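Local coordinates for protein agrobacterium tumefaciens DPS (Agrobacterium tumefaciens, PDB 1O9R) that protects DNA from oxidative damage without binding it, oxidising Fe(2+) with hydrogen peroxide and storing it as a ferric mineral inside a hollow dodecamer, at residues A[1-10]-A[72-81]. Residues are numbered along the deposited sequence; the frame is centred on the assembly and turned at random.
Sequences MKTHKTKNDL and RVVQLGGTAL
H4 and G77 make the one hydrogen bond between the extended N-terminal tail, 1-10, and the end of helix 48-75. The H4 N-H points almost straight at G77 O (2.9 Å, 168°) and lands on a lone pair in the carbonyl plane; T3 CA adds a longer C-H...O contact to the same oxygen. G77 presents this carbonyl while closing a Schellman motif, in which G78 N bonds to V73 O and G77 N to V74 O. Its positive phi of 95° suits glycine, and with no side chain it lets the H4 backbone lie close against it.

Apolar contacts lie on both sides of this bond. M1 has a flexible thioether; with CG anti to the carbonyl carbon (chi1 -69°) and chi2 extended, its SD rests 3.9 Å from L81 CD2, the two side chains meeting tip to tip, while also touching T79 CB. Toward the other end, L76 CD2 is 4.0 Å from L10 CD2. The same L76 methyl lies over the centre of the R72 guanidinium, 3.9 Å above its plane, a flat face that an aliphatic branch can cover.

Among the polar groups, R72 NH1 donates to Q75 OE1 (3.1 Å) in the guanidinium plane; NH1 also forms a salt bridge with D148 of a second subunit, NH2 one with D133, and NE bonds T136 OG1. T6 OG1 accepts from N8 N in an ST turn that bends the tail, and also bonds E155 of that subunit, while T79 OG1 is hydrogen-bonded to Y101 OH of a third.

In this ferritin-like fold the tail thus lies across the C-terminal end of helix 48-75, where Q75 neighbours the iron ligand E71, and leads into helix 12-42, whose N23 bonds T79 O and L81 N.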
loop_
_atom_site.group_PDB
_atom_site.type_symbol
_atom_site.label_atom_id
_atom_site.label_comp_id
_atom_site.label_asym_id
_atom_site.label_seq_id
_atom_site.Cartn_x
_atom_site.Cartn_y
_atom_site.Cartn_z
ATOM N N MET A 1 37.981 11.773 21.708
ATOM C CA MET A 1 37.217 10.521 21.386
ATOM C C MET A 1 37.697 9.385 22.273
ATOM O O MET A 1 38.653 9.560 23.035
ATOM C CB MET A 1 37.367 10.174 19.910
ATOM C CG MET A 1 36.672 11.144 18.951
ATOM S SD MET A 1 36.929 10.615 17.247
ATOM C CE MET A 1 38.491 11.368 16.845
ATOM N N LYS A 2 37.033 8.238 22.210
ATOM C CA LYS A 2 37.389 7.099 23.039
ATOM C C LYS A 2 36.713 5.834 22.507
ATOM O O LYS A 2 35.673 5.953 21.877
ATOM C CB LYS A 2 36.999 7.283 24.503
ATOM C CG LYS A 2 35.552 6.994 24.868
ATOM C CD LYS A 2 35.260 7.463 26.281
ATOM C CE LYS A 2 34.009 6.852 26.879
ATOM N NZ LYS A 2 33.470 7.751 27.956
ATOM N N THR A 3 37.325 4.710 22.806
ATOM C CA THR A 3 36.912 3.368 22.434
ATOM C C THR A 3 35.799 2.838 23.331
ATOM O O THR A 3 35.833 2.960 24.565
ATOM C CB THR A 3 38.158 2.460 22.562
ATOM O OG1 THR A 3 39.127 2.823 21.559
ATOM C CG2 THR A 3 37.859 0.983 22.381
ATOM N N HIS A 4 34.741 2.265 22.730
ATOM C CA HIS A 4 33.649 1.771 23.585
ATOM C C HIS A 4 33.738 0.256 23.669
ATOM O O HIS A 4 34.152 -0.409 22.709
ATOM C CB HIS A 4 32.287 2.212 22.996
ATOM C CG HIS A 4 32.166 3.722 23.043
ATOM N ND1 HIS A 4 31.733 4.360 24.187
ATOM C CD2 HIS A 4 32.414 4.671 22.135
ATOM C CE1 HIS A 4 31.736 5.670 23.976
ATOM N NE2 HIS A 4 32.139 5.876 22.742
ATOM N N LYS A 5 33.447 -0.279 24.845
ATOM C CA LYS A 5 33.490 -1.712 25.057
ATOM C C LYS A 5 32.335 -2.446 24.385
ATOM O O LYS A 5 31.163 -2.044 24.441
ATOM C CB LYS A 5 33.454 -1.987 26.568
ATOM C CG LYS A 5 34.784 -1.491 27.201
ATOM C CD LYS A 5 34.700 -1.740 28.696
ATOM C CE LYS A 5 35.094 -0.581 29.587
ATOM N NZ LYS A 5 34.474 -0.752 30.953
ATOM N N THR A 6 32.717 -3.581 23.787
ATOM C CA THR A 6 31.672 -4.406 23.177
ATOM C C THR A 6 32.025 -5.884 23.307
ATOM O O THR A 6 33.213 -6.255 23.284
ATOM C CB THR A 6 31.446 -4.031 21.716
ATOM O OG1 THR A 6 30.530 -4.911 21.075
ATOM C CG2 THR A 6 32.723 -4.040 20.859
ATOM N N LYS A 7 31.010 -6.720 23.325
ATOM C CA LYS A 7 31.110 -8.183 23.342
ATOM C C LYS A 7 31.531 -8.647 21.945
ATOM O O LYS A 7 31.987 -9.786 21.788
ATOM C CB LYS A 7 29.794 -8.862 23.685
ATOM C CG LYS A 7 29.099 -8.647 25.018
ATOM C CD LYS A 7 30.011 -9.090 26.169
ATOM C CE LYS A 7 29.253 -8.981 27.496
ATOM N NZ LYS A 7 30.132 -9.481 28.602
ATOM N N ASN A 8 31.384 -7.842 20.898
ATOM C CA ASN A 8 31.827 -8.148 19.538
ATOM C C ASN A 8 33.289 -8.634 19.544
ATOM O O ASN A 8 34.131 -7.837 19.976
ATOM C CB ASN A 8 31.639 -6.926 18.642
ATOM C CG ASN A 8 31.821 -7.241 17.196
ATOM O OD1 ASN A 8 30.984 -6.901 16.270
ATOM N ND2 ASN A 8 32.910 -7.871 16.856
ATOM N N ASP A 9 33.552 -9.872 19.137
ATOM C CA ASP A 9 34.925 -10.427 19.331
ATOM C C ASP A 9 35.820 -10.314 18.129
ATOM O O ASP A 9 36.880 -11.002 18.070
ATOM C CB ASP A 9 34.861 -11.869 19.832
ATOM C CG ASP A 9 34.427 -12.915 18.835
ATOM O OD1 ASP A 9 34.143 -12.597 17.671
ATOM O OD2 ASP A 9 34.401 -14.140 19.164
ATOM N N LEU A 10 35.546 -9.469 17.141
ATOM C CA LEU A 10 36.523 -9.213 16.066
ATOM C C LEU A 10 37.802 -8.738 16.734
ATOM O O LEU A 10 37.773 -7.896 17.662
ATOM C CB LEU A 10 36.030 -8.084 15.131
ATOM C CG LEU A 10 36.867 -7.876 13.882
ATOM C CD1 LEU A 10 36.799 -9.023 12.896
ATOM C CD2 LEU A 10 36.466 -6.574 13.181
ATOM N N ARG A 72 28.574 0.747 11.148
ATOM C CA ARG A 72 29.597 -0.309 11.389
ATOM C C ARG A 72 30.731 0.233 12.210
ATOM O O ARG A 72 31.212 -0.583 13.024
ATOM C CB ARG A 72 30.054 -0.827 10.017
ATOM C CG ARG A 72 30.955 -2.065 10.114
ATOM C CD ARG A 72 30.213 -3.215 10.875
ATOM N NE ARG A 72 31.127 -4.378 10.799
ATOM C CZ ARG A 72 30.898 -5.448 11.578
ATOM N NH1 ARG A 72 29.874 -5.510 12.407
ATOM N NH2 ARG A 72 31.729 -6.517 11.475
ATOM N N VAL A 73 31.158 1.487 11.997
ATOM C CA VAL A 73 32.213 2.024 12.867
ATOM C C VAL A 73 31.779 1.870 14.296
ATOM O O VAL A 73 32.578 1.479 15.212
ATOM C CB VAL A 73 32.383 3.515 12.528
ATOM C CG1 VAL A 73 33.264 4.172 13.618
ATOM C CG2 VAL A 73 32.961 3.712 11.140
ATOM N N VAL A 74 30.564 2.287 14.648
ATOM C CA VAL A 74 30.147 2.280 16.053
ATOM C C VAL A 74 29.964 0.885 16.596
ATOM O O VAL A 74 30.236 0.632 17.779
ATOM C CB VAL A 74 28.878 3.157 16.232
ATOM C CG1 VAL A 74 29.268 4.605 15.783
ATOM C CG2 VAL A 74 27.652 2.891 15.440
ATOM N N GLN A 75 29.490 -0.033 15.754
ATOM C CA GLN A 75 29.375 -1.425 16.158
ATOM C C GLN A 75 30.737 -1.948 16.623
ATOM O O GLN A 75 30.742 -2.812 17.510
ATOM C CB GLN A 75 28.896 -2.301 14.989
ATOM C CG GLN A 75 27.397 -2.073 14.705
ATOM C CD GLN A 75 27.039 -2.549 13.324
ATOM O OE1 GLN A 75 27.550 -3.524 12.808
ATOM N NE2 GLN A 75 26.172 -1.787 12.627
ATOM N N LEU A 76 31.806 -1.522 15.997
ATOM C CA LEU A 76 33.164 -1.989 16.346
ATOM C C LEU A 76 33.716 -1.180 17.494
ATOM O O LEU A 76 34.931 -1.421 17.745
ATOM C CB LEU A 76 34.005 -2.021 15.090
ATOM C CG LEU A 76 33.500 -2.947 13.976
ATOM C CD1 LEU A 76 34.444 -2.838 12.783
ATOM C CD2 LEU A 76 33.376 -4.384 14.471
ATOM N N GLY A 77 32.993 -0.294 18.141
ATOM C CA GLY A 77 33.513 0.426 19.312
ATOM C C GLY A 77 34.098 1.769 18.921
ATOM O O GLY A 77 34.697 2.401 19.812
ATOM N N GLY A 78 34.059 2.190 17.676
ATOM C CA GLY A 78 34.615 3.480 17.252
ATOM C C GLY A 78 33.572 4.597 17.337
ATOM O O GLY A 78 32.435 4.449 17.773
ATOM N N THR A 79 34.036 5.726 16.831
ATOM C CA THR A 79 33.230 6.952 16.702
ATOM C C THR A 79 33.056 7.250 15.224
ATOM O O THR A 79 34.014 7.424 14.468
ATOM C CB THR A 79 33.961 8.119 17.389
ATOM O OG1 THR A 79 34.127 7.774 18.776
ATOM C CG2 THR A 79 33.125 9.389 17.274
ATOM N N ALA A 80 31.777 7.320 14.725
ATOM C CA ALA A 80 31.565 7.655 13.336
ATOM C C ALA A 80 31.834 9.176 13.150
ATOM O O ALA A 80 31.368 9.928 13.990
ATOM C CB ALA A 80 30.127 7.313 12.926
ATOM N N LEU A 81 32.578 9.446 12.112
ATOM C CA LEU A 81 32.984 10.831 11.829
ATOM C C LEU A 81 32.432 11.336 10.508
ATOM O O LEU A 81 32.919 11.149 9.397
ATOM C CB LEU A 81 34.531 10.915 11.822
ATOM C CG LEU A 81 35.166 10.592 13.192
ATOM C CD1 LEU A 81 36.686 10.434 13.081
ATOM C CD2 LEU A 81 34.779 11.667 14.202
#